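Local coordinates for protein CocE/NonD family hydrolase (Staphylococcus aureus subsp. aureus COL, PDB 3III) that probably acts as a serine hydrolase of the CocE/NonD family, with an alpha/beta-hydrolase catalytic domain, a C-terminal beta-sandwich domain and a palmitic acid bound near their interface, at residues G212-F216 with M527-E532; N445-Q451 with I518-S523; A89-T93 with N522-G526. All blocks are in the same frame, centred on the assembly; numbering follows the deposited sequence. Where two conformers were deposited one is given.

Contact 1: residues G212-F216 with M527-E532. With PLM (palmitic acid), chain G.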
ATOM      1  N   GLY A 212      14.272   1.704   7.951  1.00  9.02           N
ATOM      2  CA  GLY A 212      14.033   2.984   7.336  1.00 10.23           C
ATOM      3  C   GLY A 212      12.655   3.525   7.575  1.00  9.34           C
ATOM      4  O   GLY A 212      12.333   3.936   8.714  1.00 10.23           O
ATOM      5  N   PHE A 213      11.826   3.482   6.533  1.00  9.63           N
ATOM      6  CA  PHE A 213      10.473   4.030   6.593  1.00  9.69           C
ATOM      7  C   PHE A 213       9.665   3.689   7.864  1.00  9.59           C
ATOM      8  O   PHE A 213       9.096   4.587   8.504  1.00  8.72           O
ATOM      9  CB  PHE A 213       9.629   3.657   5.384  1.00  9.73           C
ATOM     10  CG  PHE A 213       8.272   4.227   5.456  1.00 11.46           C
ATOM     11  CD1 PHE A 213       8.047   5.551   5.123  1.00 11.27           C
ATOM     12  CD2 PHE A 213       7.218   3.462   5.909  1.00 11.06           C
ATOM     13  CE1 PHE A 213       6.747   6.096   5.230  1.00 12.18           C
ATOM     14  CE2 PHE A 213       5.933   3.984   5.986  1.00 12.88           C
ATOM     15  CZ  PHE A 213       5.702   5.304   5.648  1.00  9.25           C
ATOM     16  N   TYR A 214       9.666   2.412   8.249  1.00  9.65           N
ATOM     17  CA  TYR A 214       8.929   1.983   9.460  1.00  8.33           C
ATOM     18  C   TYR A 214       9.261   2.819  10.685  1.00  8.34           C
ATOM     19  O   TYR A 214       8.360   3.241  11.460  1.00  9.35           O
ATOM     20  CB  TYR A 214       9.206   0.527   9.759  1.00  8.38           C
ATOM     21  CG  TYR A 214       8.538   0.017  11.032  1.00  7.52           C
ATOM     22  CD1 TYR A 214       7.178  -0.308  11.038  1.00  8.93           C
ATOM     23  CD2 TYR A 214       9.259  -0.100  12.240  1.00  9.97           C
ATOM     24  CE1 TYR A 214       6.574  -0.759  12.210  1.00  9.59           C
ATOM     25  CE2 TYR A 214       8.683  -0.533  13.399  1.00  7.40           C
ATOM     26  CZ  TYR A 214       7.317  -0.901  13.367  1.00  9.12           C
ATOM     27  OH  TYR A 214       6.734  -1.350  14.538  1.00 11.06           O
ATOM     28  N   ARG A 215      10.543   3.020  10.889  1.00  8.53           N
ATOM     29  CA  ARG A 215      11.045   3.778  12.011  1.00  9.05           C
ATOM     30  C   ARG A 215      10.810   5.264  11.830  1.00 10.23           C
ATOM     31  O   ARG A 215      10.422   5.947  12.758  1.00 11.58           O
ATOM     32  CB  ARG A 215      12.515   3.460  12.271  1.00  9.40           C
ATOM     33  CG  ARG A 215      12.760   2.007  12.546  1.00  8.16           C
ATOM     34  CD  ARG A 215      14.206   1.647  12.876  1.00 10.04           C
ATOM     35  NE  ARG A 215      14.273   0.205  13.155  1.00  9.56           N
ATOM     36  CZ  ARG A 215      15.378  -0.450  13.460  1.00 11.42           C
ATOM     37  NH1 ARG A 215      16.549   0.171  13.486  1.00  9.26           N
ATOM     38  NH2 ARG A 215      15.311  -1.739  13.741  1.00 11.39           N
ATOM     39  N   PHE A 216      10.992   5.763  10.624  1.00 11.09           N
ATOM     40  CA  PHE A 216      10.698   7.165  10.298  1.00 12.02           C
ATOM     41  C   PHE A 216       9.211   7.510  10.579  1.00 11.74           C
ATOM     42  O   PHE A 216       8.860   8.542  11.211  1.00 12.42           O
ATOM     43  CB  PHE A 216      11.007   7.346   8.833  1.00 13.45           C
ATOM     44  CG  PHE A 216      10.461   8.626   8.220  1.00 15.83           C
ATOM     45  CD1 PHE A 216      11.090   9.838   8.470  1.00 21.96           C
ATOM     46  CD2 PHE A 216       9.379   8.598   7.346  1.00 21.10           C
ATOM     47  CE1 PHE A 216      10.607  11.001   7.873  1.00 20.92           C
ATOM     48  CE2 PHE A 216       8.930   9.742   6.743  1.00 21.60           C
ATOM     49  CZ  PHE A 216       9.546  10.940   7.023  1.00 19.35           C
HETATM   50  N   MSE A 527      16.388  11.944   4.783  0.70 17.07           N
HETATM   51  CA  MSE A 527      15.127  11.580   5.398  0.70 17.19           C
HETATM   52  C   MSE A 527      14.700  10.216   4.929  0.70 15.46           C
HETATM   53  O   MSE A 527      14.697   9.945   3.730  0.70 13.92           O
HETATM   54  CB  MSE A 527      14.066  12.587   5.027  0.70 18.37           C
HETATM   55  CG  MSE A 527      12.760  12.342   5.670  0.70 20.97           C
HETATM   56 SE   MSE A 527      11.530  13.787   5.176  0.70 33.28          SE
HETATM   57  CE  MSE A 527      12.466  15.229   6.144  0.70 22.73           C
ATOM     58  N   LYS A 528      14.351   9.357   5.888  1.00 14.06           N
ATOM     59  CA  LYS A 528      14.150   7.938   5.610  1.00 12.85           C
ATOM     60  C   LYS A 528      12.728   7.626   5.129  1.00 11.37           C
ATOM     61  O   LYS A 528      11.990   6.882   5.770  1.00 10.74           O
ATOM     62  CB  LYS A 528      14.556   7.082   6.834  1.00 12.75           C
ATOM     63  CG  LYS A 528      16.109   7.066   7.070  1.00 13.92           C
ATOM     64  CD  LYS A 528      16.484   6.369   8.420  1.00 19.63           C
ATOM     65  CE  LYS A 528      18.046   6.154   8.593  1.00 21.10           C
ATOM     66  NZ  LYS A 528      18.461   6.204  10.070  1.00 19.55           N
ATOM     67  N   THR A 529      12.378   8.156   3.959  1.00  9.64           N
ATOM     68  CA  THR A 529      11.040   7.905   3.403  1.00  9.19           C
ATOM     69  C   THR A 529      10.904   6.535   2.738  1.00  8.88           C
ATOM     70  O   THR A 529       9.791   6.050   2.576  1.00  7.37           O
ATOM     71  CB  THR A 529      10.630   8.983   2.355  1.00  9.77           C
ATOM     72  OG1 THR A 529      11.590   8.984   1.327  1.00  8.73           O
ATOM     73  CG2 THR A 529      10.532  10.362   2.991  1.00  7.13           C
ATOM     74  N   ARG A 530      12.038   5.917   2.373  1.00  8.17           N
ATOM     75  CA  ARG A 530      12.012   4.588   1.773  1.00  7.54           C
ATOM     76  C   ARG A 530      12.340   3.533   2.828  1.00  7.62           C
ATOM     77  O   ARG A 530      12.951   3.832   3.871  1.00  6.27           O
ATOM     78  CB  ARG A 530      12.968   4.579   0.602  1.00  7.54           C
ATOM     79  CG  ARG A 530      12.930   3.363  -0.270  1.00  7.61           C
ATOM     80  CD  ARG A 530      13.841   3.528  -1.446  1.00 10.00           C
ATOM     81  NE  ARG A 530      13.780   2.318  -2.234  1.00  8.01           N
ATOM     82  CZ  ARG A 530      14.827   1.608  -2.624  1.00 10.61           C
ATOM     83  NH1 ARG A 530      16.059   2.020  -2.394  1.00 13.61           N
ATOM     84  NH2 ARG A 530      14.635   0.483  -3.250  1.00  8.68           N
ATOM     85  N   TYR A 531      11.931   2.281   2.589  1.00  7.89           N
ATOM     86  CA  TYR A 531      12.455   1.165   3.424  1.00  7.72           C
ATOM     87  C   TYR A 531      13.981   1.181   3.388  1.00  7.83           C
ATOM     88  O   TYR A 531      14.567   1.655   2.401  1.00  8.49           O
ATOM     89  CB  TYR A 531      11.868  -0.207   2.997  1.00  8.08           C
ATOM     90  CG  TYR A 531      12.000  -0.480   1.508  1.00  6.79           C
ATOM     91  CD1 TYR A 531      13.251  -0.639   0.921  1.00  6.29           C
ATOM     92  CD2 TYR A 531      10.869  -0.541   0.684  1.00  7.01           C
ATOM     93  CE1 TYR A 531      13.381  -0.890  -0.456  1.00  8.48           C
ATOM     94  CE2 TYR A 531      10.985  -0.788  -0.703  1.00  8.44           C
ATOM     95  CZ  TYR A 531      12.244  -0.937  -1.271  1.00  8.48           C
ATOM     96  OH  TYR A 531      12.326  -1.231  -2.652  1.00 11.44           O
ATOM     97  N   GLU A 532      14.600   0.740   4.491  1.00  6.86           N
ATOM     98  CA  GLU A 532      16.013   0.376   4.543  1.00  7.64           C
ATOM     99  C   GLU A 532      16.119  -0.941   5.322  1.00  6.77           C
ATOM    100  O   GLU A 532      15.189  -1.313   6.073  1.00  6.64           O
ATOM    101  CB  GLU A 532      16.828   1.489   5.195  1.00  6.85           C
ATOM    102  CG  GLU A 532      16.843   2.762   4.378  1.00  9.62           C
ATOM    103  CD  GLU A 532      17.608   3.924   5.025  1.00 15.84           C
ATOM    104  OE1 GLU A 532      18.302   3.751   6.045  1.00 17.23           O
ATOM    105  OE2 GLU A 532      17.458   5.034   4.503  1.00 20.17           O
TER
HETATM  106  C1  PLM G 566       2.059   7.998   5.078  1.00 22.11           C
HETATM  107  O1  PLM G 566       1.080   7.474   5.605  1.00 21.78           O
HETATM  108  O2  PLM G 566       2.317   7.692   3.900  1.00 22.36           O
HETATM  109  C2  PLM G 566       2.905   8.936   5.878  1.00 22.10           C
HETATM  110  C3  PLM G 566       3.918   9.682   5.027  1.00 22.76           C
HETATM  111  C4  PLM G 566       4.710  10.770   5.752  1.00 22.59           C
HETATM  112  C5  PLM G 566       5.508  11.710   4.801  1.00 23.09           C
HETATM  113  C6  PLM G 566       6.761  12.404   5.401  1.00 23.41           C
HETATM  114  C7  PLM G 566       6.950  13.934   5.260  1.00 23.78           C
HETATM  115  C8  PLM G 566       7.869  14.451   4.121  1.00 23.33           C

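Contact 2: residues N445-Q451 with I518-S523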
ATOM      1  N   ASN A 445      10.005   4.887  -2.263  1.00  7.17           N
ATOM      2  CA  ASN A 445       8.817   5.661  -1.994  1.00  6.90           C
ATOM      3  C   ASN A 445       8.903   6.895  -2.904  1.00  7.60           C
ATOM      4  O   ASN A 445       9.716   7.838  -2.672  1.00  7.53           O
ATOM      5  CB  ASN A 445       8.784   5.989  -0.458  1.00  7.73           C
ATOM      6  CG  ASN A 445       7.553   6.736  -0.033  1.00  8.15           C
ATOM      7  OD1 ASN A 445       6.753   7.127  -0.900  1.00  7.92           O
ATOM      8  ND2 ASN A 445       7.399   7.009   1.286  1.00  4.62           N
ATOM      9  N   HIS A 446       8.052   6.907  -3.941  1.00  7.66           N
ATOM     10  CA  HIS A 446       8.092   7.933  -5.011  1.00  8.34           C
ATOM     11  C   HIS A 446       9.493   8.097  -5.616  1.00  8.96           C
ATOM     12  O   HIS A 446       9.955   9.204  -5.813  1.00  9.83           O
ATOM     13  CB  HIS A 446       7.553   9.289  -4.529  1.00  8.27           C
ATOM     14  CG  HIS A 446       6.083   9.261  -4.250  1.00  9.55           C
ATOM     15  ND1 HIS A 446       5.560   8.612  -3.154  1.00  5.61           N
ATOM     16  CD2 HIS A 446       5.032   9.748  -4.944  1.00  8.94           C
ATOM     17  CE1 HIS A 446       4.241   8.696  -3.202  1.00 11.35           C
ATOM     18  NE2 HIS A 446       3.892   9.384  -4.278  1.00  7.78           N
ATOM     19  N   ILE A 447      10.182   6.985  -5.828  1.00  8.17           N
ATOM     20  CA  ILE A 447      11.430   7.016  -6.591  1.00  7.86           C
ATOM     21  C   ILE A 447      11.107   6.766  -8.062  1.00  7.33           C
ATOM     22  O   ILE A 447      10.075   6.210  -8.379  1.00  6.83           O
ATOM     23  CB  ILE A 447      12.512   6.015  -6.076  1.00  7.28           C
ATOM     24  CG1 ILE A 447      12.095   4.535  -6.288  1.00  7.54           C
ATOM     25  CG2 ILE A 447      12.832   6.343  -4.600  1.00  8.41           C
ATOM     26  CD1 ILE A 447      13.287   3.514  -5.876  1.00  5.47           C
ATOM     27  N   GLU A 448      11.932   7.312  -8.936  1.00  8.07           N
ATOM     28  CA  GLU A 448      11.715   7.163 -10.394  1.00  8.77           C
ATOM     29  C   GLU A 448      12.726   6.242 -11.059  1.00  9.84           C
ATOM     30  O   GLU A 448      12.574   5.927 -12.250  1.00 10.71           O
ATOM     31  CB  GLU A 448      11.696   8.532 -11.066  1.00  9.50           C
ATOM     32  CG  GLU A 448      10.568   9.407 -10.477  1.00  8.56           C
ATOM     33  CD  GLU A 448      10.314  10.698 -11.200  1.00 11.22           C
ATOM     34  OE1 GLU A 448      11.083  11.087 -12.123  1.00  9.46           O
ATOM     35  OE2 GLU A 448       9.301  11.364 -10.829  1.00 12.41           O
ATOM     36  N   ASN A 449      13.731   5.806 -10.304  1.00  9.41           N
ATOM     37  CA  ASN A 449      14.735   4.815 -10.818  1.00  9.17           C
ATOM     38  C   ASN A 449      14.503   3.418 -10.283  1.00  9.04           C
ATOM     39  O   ASN A 449      15.454   2.668 -10.053  1.00  9.84           O
ATOM     40  CB  ASN A 449      16.173   5.272 -10.462  1.00 10.55           C
ATOM     41  CG  ASN A 449      16.439   5.282  -8.945  1.00 12.93           C
ATOM     42  OD1 ASN A 449      15.519   5.424  -8.151  1.00  7.82           O
ATOM     43  ND2 ASN A 449      17.698   5.041  -8.558  1.00 13.31           N
ATOM     44  N   GLY A 450      13.238   3.047 -10.105  1.00  7.47           N
ATOM     45  CA  GLY A 450      12.884   1.767  -9.617  1.00  8.92           C
ATOM     46  C   GLY A 450      12.860   0.676 -10.669  1.00  8.88           C
ATOM     47  O   GLY A 450      13.236   0.858 -11.829  1.00  7.99           O
ATOM     48  N   GLN A 451      12.393  -0.489 -10.244  1.00  9.06           N
ATOM     49  CA  GLN A 451      12.492  -1.679 -11.061  1.00  8.16           C
ATOM     50  C   GLN A 451      11.100  -2.283 -11.233  1.00  8.32           C
ATOM     51  O   GLN A 451      10.099  -1.635 -10.984  1.00  9.07           O
ATOM     52  CB  GLN A 451      13.544  -2.649 -10.477  1.00  7.75           C
ATOM     53  CG  GLN A 451      13.183  -3.309  -9.136  1.00  7.26           C
ATOM     54  CD  GLN A 451      14.410  -4.075  -8.450  1.00  8.12           C
ATOM     55  OE1 GLN A 451      15.486  -4.124  -8.997  1.00 11.94           O
ATOM     56  NE2 GLN A 451      14.189  -4.647  -7.267  1.00  7.32           N
ATOM     57  N   ILE A 518      18.676  -3.719  -3.734  1.00 10.85           N
ATOM     58  CA  ILE A 518      19.008  -3.758  -5.139  1.00 10.40           C
ATOM     59  C   ILE A 518      19.024  -2.366  -5.788  1.00 11.59           C
ATOM     60  O   ILE A 518      20.000  -1.990  -6.427  1.00  9.98           O
ATOM     61  CB  ILE A 518      18.128  -4.780  -5.851  1.00 10.36           C
ATOM     62  CG1 ILE A 518      18.491  -6.194  -5.314  1.00 11.84           C
ATOM     63  CG2 ILE A 518      18.358  -4.716  -7.379  1.00  8.57           C
ATOM     64  CD1 ILE A 518      17.389  -7.159  -5.567  1.00 15.24           C
ATOM     65  N   VAL A 519      17.944  -1.619  -5.626  1.00 11.24           N
ATOM     66  CA  VAL A 519      17.903  -0.241  -6.044  1.00 11.89           C
ATOM     67  C   VAL A 519      18.341   0.566  -4.840  1.00 13.17           C
ATOM     68  O   VAL A 519      17.853   0.369  -3.708  1.00 11.49           O
ATOM     69  CB  VAL A 519      16.484   0.160  -6.525  1.00 13.02           C
ATOM     70  CG1 VAL A 519      16.451   1.678  -6.850  1.00 11.92           C
ATOM     71  CG2 VAL A 519      16.034  -0.689  -7.754  1.00 10.25           C
ATOM     72  N   ILE A 520      19.330   1.414  -5.018  1.00 14.48           N
ATOM     73  CA  ILE A 520      19.798   2.124  -3.858  1.00 17.30           C
ATOM     74  C   ILE A 520      19.239   3.535  -3.810  1.00 18.20           C
ATOM     75  O   ILE A 520      18.729   4.051  -4.799  1.00 18.47           O
ATOM     76  CB  ILE A 520      21.320   2.095  -3.751  1.00 18.89           C
ATOM     77  CG1 ILE A 520      21.960   2.926  -4.851  1.00 20.01           C
ATOM     78  CG2 ILE A 520      21.825   0.616  -3.806  1.00 18.29           C
ATOM     79  CD1 ILE A 520      23.465   2.855  -4.736  1.00 22.07           C
ATOM     80  N   GLY A 521      19.268   4.111  -2.612  1.00 19.38           N
ATOM     81  CA  GLY A 521      18.903   5.516  -2.422  1.00 19.25           C
ATOM     82  C   GLY A 521      17.421   5.735  -2.271  1.00 17.91           C
ATOM     83  O   GLY A 521      16.604   4.798  -2.306  1.00 18.71           O
ATOM     84  N   ASN A 522      17.064   6.972  -2.062  1.00 16.22           N
ATOM     85  CA  ASN A 522      15.678   7.340  -2.024  1.00 14.38           C
ATOM     86  C   ASN A 522      15.537   8.728  -2.696  1.00 14.67           C
ATOM     87  O   ASN A 522      16.508   9.277  -3.239  1.00 14.44           O
ATOM     88  CB  ASN A 522      15.202   7.304  -0.558  1.00 14.43           C
ATOM     89  CG  ASN A 522      15.812   8.394   0.311  1.00 15.31           C
ATOM     90  OD1 ASN A 522      16.323   9.413  -0.179  1.00 14.71           O
ATOM     91  ND2 ASN A 522      15.738   8.192   1.630  1.00 16.49           N
ATOM     92  N   SER A 523      14.349   9.314  -2.614  1.00 13.32           N
ATOM     93  CA  SER A 523      14.052  10.579  -3.274  1.00 14.05           C
ATOM     94  C   SER A 523      14.013  11.723  -2.296  1.00 14.81           C
ATOM     95  O   SER A 523      13.543  12.792  -2.666  1.00 16.50           O
ATOM     96  CB  SER A 523      12.705  10.499  -4.054  1.00 14.88           C
ATOM     97  OG  SER A 523      11.617   9.946  -3.304  1.00 11.63           O
TER
HETATM   98  O   HOH W   1      12.077   7.728  -1.144  1.00 11.92           O
HETATM   99  O   HOH W   2      16.201   6.145  -5.672  0.50 17.13           O
HETATM  100  O   HOH W   3      15.883   8.068  -6.316  0.50 21.94           O

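Contact 3: residues A89-T93 with N522-G526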
ATOM      1  N   ALA A  89      10.865  21.467  -4.009  1.00 15.30           N
ATOM      2  CA  ALA A  89      12.307  21.345  -3.924  1.00 15.69           C
ATOM      3  C   ALA A  89      12.714  20.220  -2.972  1.00 16.58           C
ATOM      4  O   ALA A  89      13.752  19.575  -3.175  1.00 17.92           O
ATOM      5  CB  ALA A  89      12.959  22.653  -3.510  1.00 15.08           C
ATOM      6  N   LEU A  90      11.892  19.965  -1.969  1.00 16.97           N
ATOM      7  CA  LEU A  90      12.270  19.029  -0.909  1.00 17.70           C
ATOM      8  C   LEU A  90      11.894  17.589  -1.191  1.00 16.79           C
ATOM      9  O   LEU A  90      12.592  16.677  -0.748  1.00 17.09           O
ATOM     10  CB  LEU A  90      11.655  19.484   0.413  1.00 19.24           C
ATOM     11  CG  LEU A  90      12.174  20.848   0.942  1.00 21.00           C
ATOM     12  CD1 LEU A  90      11.484  21.152   2.284  1.00 26.09           C
ATOM     13  CD2 LEU A  90      13.678  20.877   1.113  1.00 23.88           C
ATOM     14  N   TRP A  91      10.808  17.376  -1.935  1.00 14.71           N
ATOM     15  CA  TRP A  91      10.397  16.021  -2.319  1.00 14.32           C
ATOM     16  C   TRP A  91       9.825  16.126  -3.757  1.00 14.04           C
ATOM     17  O   TRP A  91       8.627  16.145  -3.938  1.00 12.46           O
ATOM     18  CB  TRP A  91       9.364  15.443  -1.354  1.00 14.43           C
ATOM     19  CG  TRP A  91       9.252  13.907  -1.466  1.00 14.15           C
ATOM     20  CD1 TRP A  91       9.890  13.109  -2.395  1.00 13.56           C
ATOM     21  CD2 TRP A  91       8.504  12.995  -0.622  1.00 16.13           C
ATOM     22  NE1 TRP A  91       9.577  11.791  -2.176  1.00 13.79           N
ATOM     23  CE2 TRP A  91       8.704  11.696  -1.130  1.00 13.49           C
ATOM     24  CE3 TRP A  91       7.652  13.155   0.477  1.00 18.20           C
ATOM     25  CZ2 TRP A  91       8.150  10.565  -0.534  1.00 17.06           C
ATOM     26  CZ3 TRP A  91       7.079  12.028   1.051  1.00 19.38           C
ATOM     27  CH2 TRP A  91       7.327  10.754   0.549  1.00 18.90           C
ATOM     28  N   PRO A  92      10.708  16.278  -4.757  1.00 14.96           N
ATOM     29  CA  PRO A  92      10.313  16.653  -6.116  1.00 15.09           C
ATOM     30  C   PRO A  92       9.523  15.614  -6.859  1.00 13.72           C
ATOM     31  O   PRO A  92       8.743  15.960  -7.766  1.00 15.85           O
ATOM     32  CB  PRO A  92      11.653  16.950  -6.805  1.00 15.63           C
ATOM     33  CG  PRO A  92      12.676  16.364  -5.948  1.00 16.35           C
ATOM     34  CD  PRO A  92      12.164  16.376  -4.578  1.00 15.41           C
ATOM     35  N   THR A  93       9.634  14.372  -6.429  1.00 12.52           N
ATOM     36  CA  THR A  93       9.036  13.235  -7.129  1.00 11.29           C
ATOM     37  C   THR A  93       7.633  12.880  -6.636  1.00 10.31           C
ATOM     38  O   THR A  93       7.079  11.832  -6.976  1.00  9.94           O
ATOM     39  CB  THR A  93       9.930  12.039  -6.927  1.00 12.49           C
ATOM     40  OG1 THR A  93      10.076  11.783  -5.515  1.00 13.53           O
ATOM     41  CG2 THR A  93      11.336  12.247  -7.594  1.00  9.27           C
ATOM     42  N   ASN A 522      17.064   6.972  -2.062  1.00 16.22           N
ATOM     43  CA  ASN A 522      15.678   7.340  -2.024  1.00 14.38           C
ATOM     44  C   ASN A 522      15.537   8.728  -2.696  1.00 14.67           C
ATOM     45  O   ASN A 522      16.508   9.277  -3.239  1.00 14.44           O
ATOM     46  CB  ASN A 522      15.202   7.304  -0.558  1.00 14.43           C
ATOM     47  CG  ASN A 522      15.812   8.394   0.311  1.00 15.31           C
ATOM     48  OD1 ASN A 522      16.323   9.413  -0.179  1.00 14.71           O
ATOM     49  ND2 ASN A 522      15.738   8.192   1.630  1.00 16.49           N
ATOM     50  N   SER A 523      14.349   9.314  -2.614  1.00 13.32           N
ATOM     51  CA  SER A 523      14.052  10.579  -3.274  1.00 14.05           C
ATOM     52  C   SER A 523      14.013  11.723  -2.296  1.00 14.81           C
ATOM     53  O   SER A 523      13.543  12.792  -2.666  1.00 16.50           O
ATOM     54  CB  SER A 523      12.705  10.499  -4.054  1.00 14.88           C
ATOM     55  OG  SER A 523      11.617   9.946  -3.304  1.00 11.63           O
ATOM     56  N   THR A 524      14.480  11.513  -1.045  1.00 14.30           N
ATOM     57  CA  THR A 524      14.533  12.566  -0.027  1.00 14.75           C
ATOM     58  C   THR A 524      15.855  12.392   0.780  1.00 15.76           C
ATOM     59  O   THR A 524      15.821  11.907   1.914  1.00 14.74           O
ATOM     60  CB  THR A 524      13.315  12.494   0.960  1.00 13.96           C
ATOM     61  OG1 THR A 524      13.310  11.223   1.636  1.00 14.02           O
ATOM     62  CG2 THR A 524      11.982  12.604   0.205  1.00 14.25           C
ATOM     63  N   PRO A 525      17.012  12.727   0.160  1.00 17.00           N
ATOM     64  CA  PRO A 525      18.303  12.561   0.867  1.00 17.48           C
ATOM     65  C   PRO A 525      18.238  13.191   2.273  1.00 17.72           C
ATOM     66  O   PRO A 525      17.706  14.281   2.446  1.00 16.73           O
ATOM     67  CB  PRO A 525      19.321  13.285  -0.046  1.00 18.38           C
ATOM     68  CG  PRO A 525      18.701  13.228  -1.460  1.00 19.34           C
ATOM     69  CD  PRO A 525      17.160  13.292  -1.204  1.00 17.25           C
ATOM     70  N   GLY A 526      18.735  12.466   3.268  1.00 18.47           N
ATOM     71  CA  GLY A 526      18.637  12.887   4.663  1.00 18.50           C
ATOM     72  C   GLY A 526      17.372  12.546   5.456  1.00 17.98           C
ATOM     73  O   GLY A 526      17.305  12.832   6.663  1.00 17.82           O
TER

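Contact 1: residues G212-F216 with M527-E532
G212 and F213, where a helix begins, meet the loop backbone from K528 to E532, and F213 N gives a hydrogen bond of 2.9 Å to R530 O. The donor stands above the carbonyl plane and the bond is bent, with 134° at the hydrogen. This is a domain interface. Helix 213-224 belongs to the alpha/beta-hydrolase part of the chain, and the loop belongs to the C-terminal non-catalytic domain. G212 is the N-cap, and its O accepts from F216 N within the first turn. The loop passes close here: G212 CA lies 3.7 Å from R530 O. K528 is the centre of an inverse gamma turn, and its O sits 3.3 Å from F213 CA in a CA-H...O contact.

F213 lies obliquely against the carbonyl of T529, with CD1 3.1 Å from T529 O. That same oxygen accepts from N445 ND2. F216 carries most of the apolar contact. CG is anti to the backbone N (chi1 166°), which turns the ring to the loop, where K528 O lies 3.3 Å from F216 CB. K528 C covers one face, offset toward the rim. M527 is a selenomethionine with two deposited conformers, so its contacts with F216 are doubtful. In the conformer described, M527 CG comes obliquely to the ring, 3.4 Å from F216 CE1, and the selenium makes a Met-aromatic contact.

A palmitic acid runs past the F216 edge. Its carboxylate end is hydrogen-bonded to S169 and Y76. S169 follows a beta strand and precedes a helix, consistent with the nucleophile elbow of this fold. The modelled part of the acyl chain, C1 to C8, passes the ring edge, with PLM C6 3.5 Å from F216 CZ.

Contact 2: residues N445-Q451 with I518-S523
V519 packs its two methyl groups against I447, N449 and Q451, around the corner at E448-N449. That corner follows a G1 beta bulge, in which H446 and I447 both face D443 on the edge strand of a five-stranded antiparallel sheet. With CG1 anti to its backbone N (chi1 175°), V519 sends this methyl into the corner. It sits 3.8 Å from I447 CD1 and 3.5 Å from N449 O. V519 CG2 lies against the amide of Q451. I518 CG2 comes to the same amide, crossing at about a right angle, 3.3 Å from Q451 OE1. Q451 OE1 accepts from K430 NZ, and Q451 NE2 donates to T454 OG1, so two bonds fix the rotation of the amide.

At the other end, S523 OG lies 2.9 Å from N445 O and 3.1 Å from H446 O. The same oxygen accepts from W91 NE1. I447 CG2 packs against S523 N and N522 CA.

Water joins the two segments in the next shell. One molecule donates to N445 O and accepts from S523 N.

Further out, R530 NH1 binds the carbonyls of V519 and G521 and holds the curve of the loop. N445 follows a cis peptide. Its ND2 donates to T529 O, so the amide is held from both ends. Its OD1 accepts from H446 ND1, in the imidazole plane, at 3.0 Å and 168°.

Contact 3: residues A89-T93 with N522-G526
W91 meets S523 and T524 through its pyrrole ring, which takes one partner at the edge and another over a face. The edge contact is a hydrogen bond. W91 NE1 donates to S523 OG at 3.0 Å, with 147° at the hydrogen, and the oxygen lies 21° out of the ring plane.

The face contact is a CH-pi interaction. T524 CG2 stands 3.3 Å from the centroid of the five-membered ring, almost on the ring normal. CG2 is anti to the carbonyl carbon of T524, which directs the methyl to the indole. The OG1 branch instead bonds with M527 O and T529 OG1, so the threonine has one apolar and one polar side.

T93 OG1 is hydrogen-bonded to H446 O and lies 3.3 Å from S523 CB. Within the loop, N522 OD1 accepts from T524 N at 2.9 Å. This is an Asx turn, and it sets the bend that presents both S523 and T524 to the indole.

W91 follows helix 87-90 and also touches the bound palmitic acid, N445 and T529. The contact therefore joins the end of that helix to the loop between strands 508-514 and 541-546, while T93 and S523 touch E448 and I447, respectively, at the start of strand 447-458.

In the fold
From the N terminus, the chain first passes A89-T93, then G212-F216, both in the catalytic part. N445-Q451 comes next, in the C-terminal domain. All three are met by one continuous loop, 518-532, between strands 508-514 and 541-546. Contact 3 closes the longest loop, with 428 residues between its segments. Contact 1 closes one of 310, and contact 2 one of 66, nested inside contact 1. Contacts 1 and 3 cross along the chain. Contacts 2 and 3 share N522 and S523. Contact 2 braces the loop against its own domain. Contacts 1 and 3 tie it to the start of helix 213-224 and to the residues just after helix 87-90, near the bound palmitic acid.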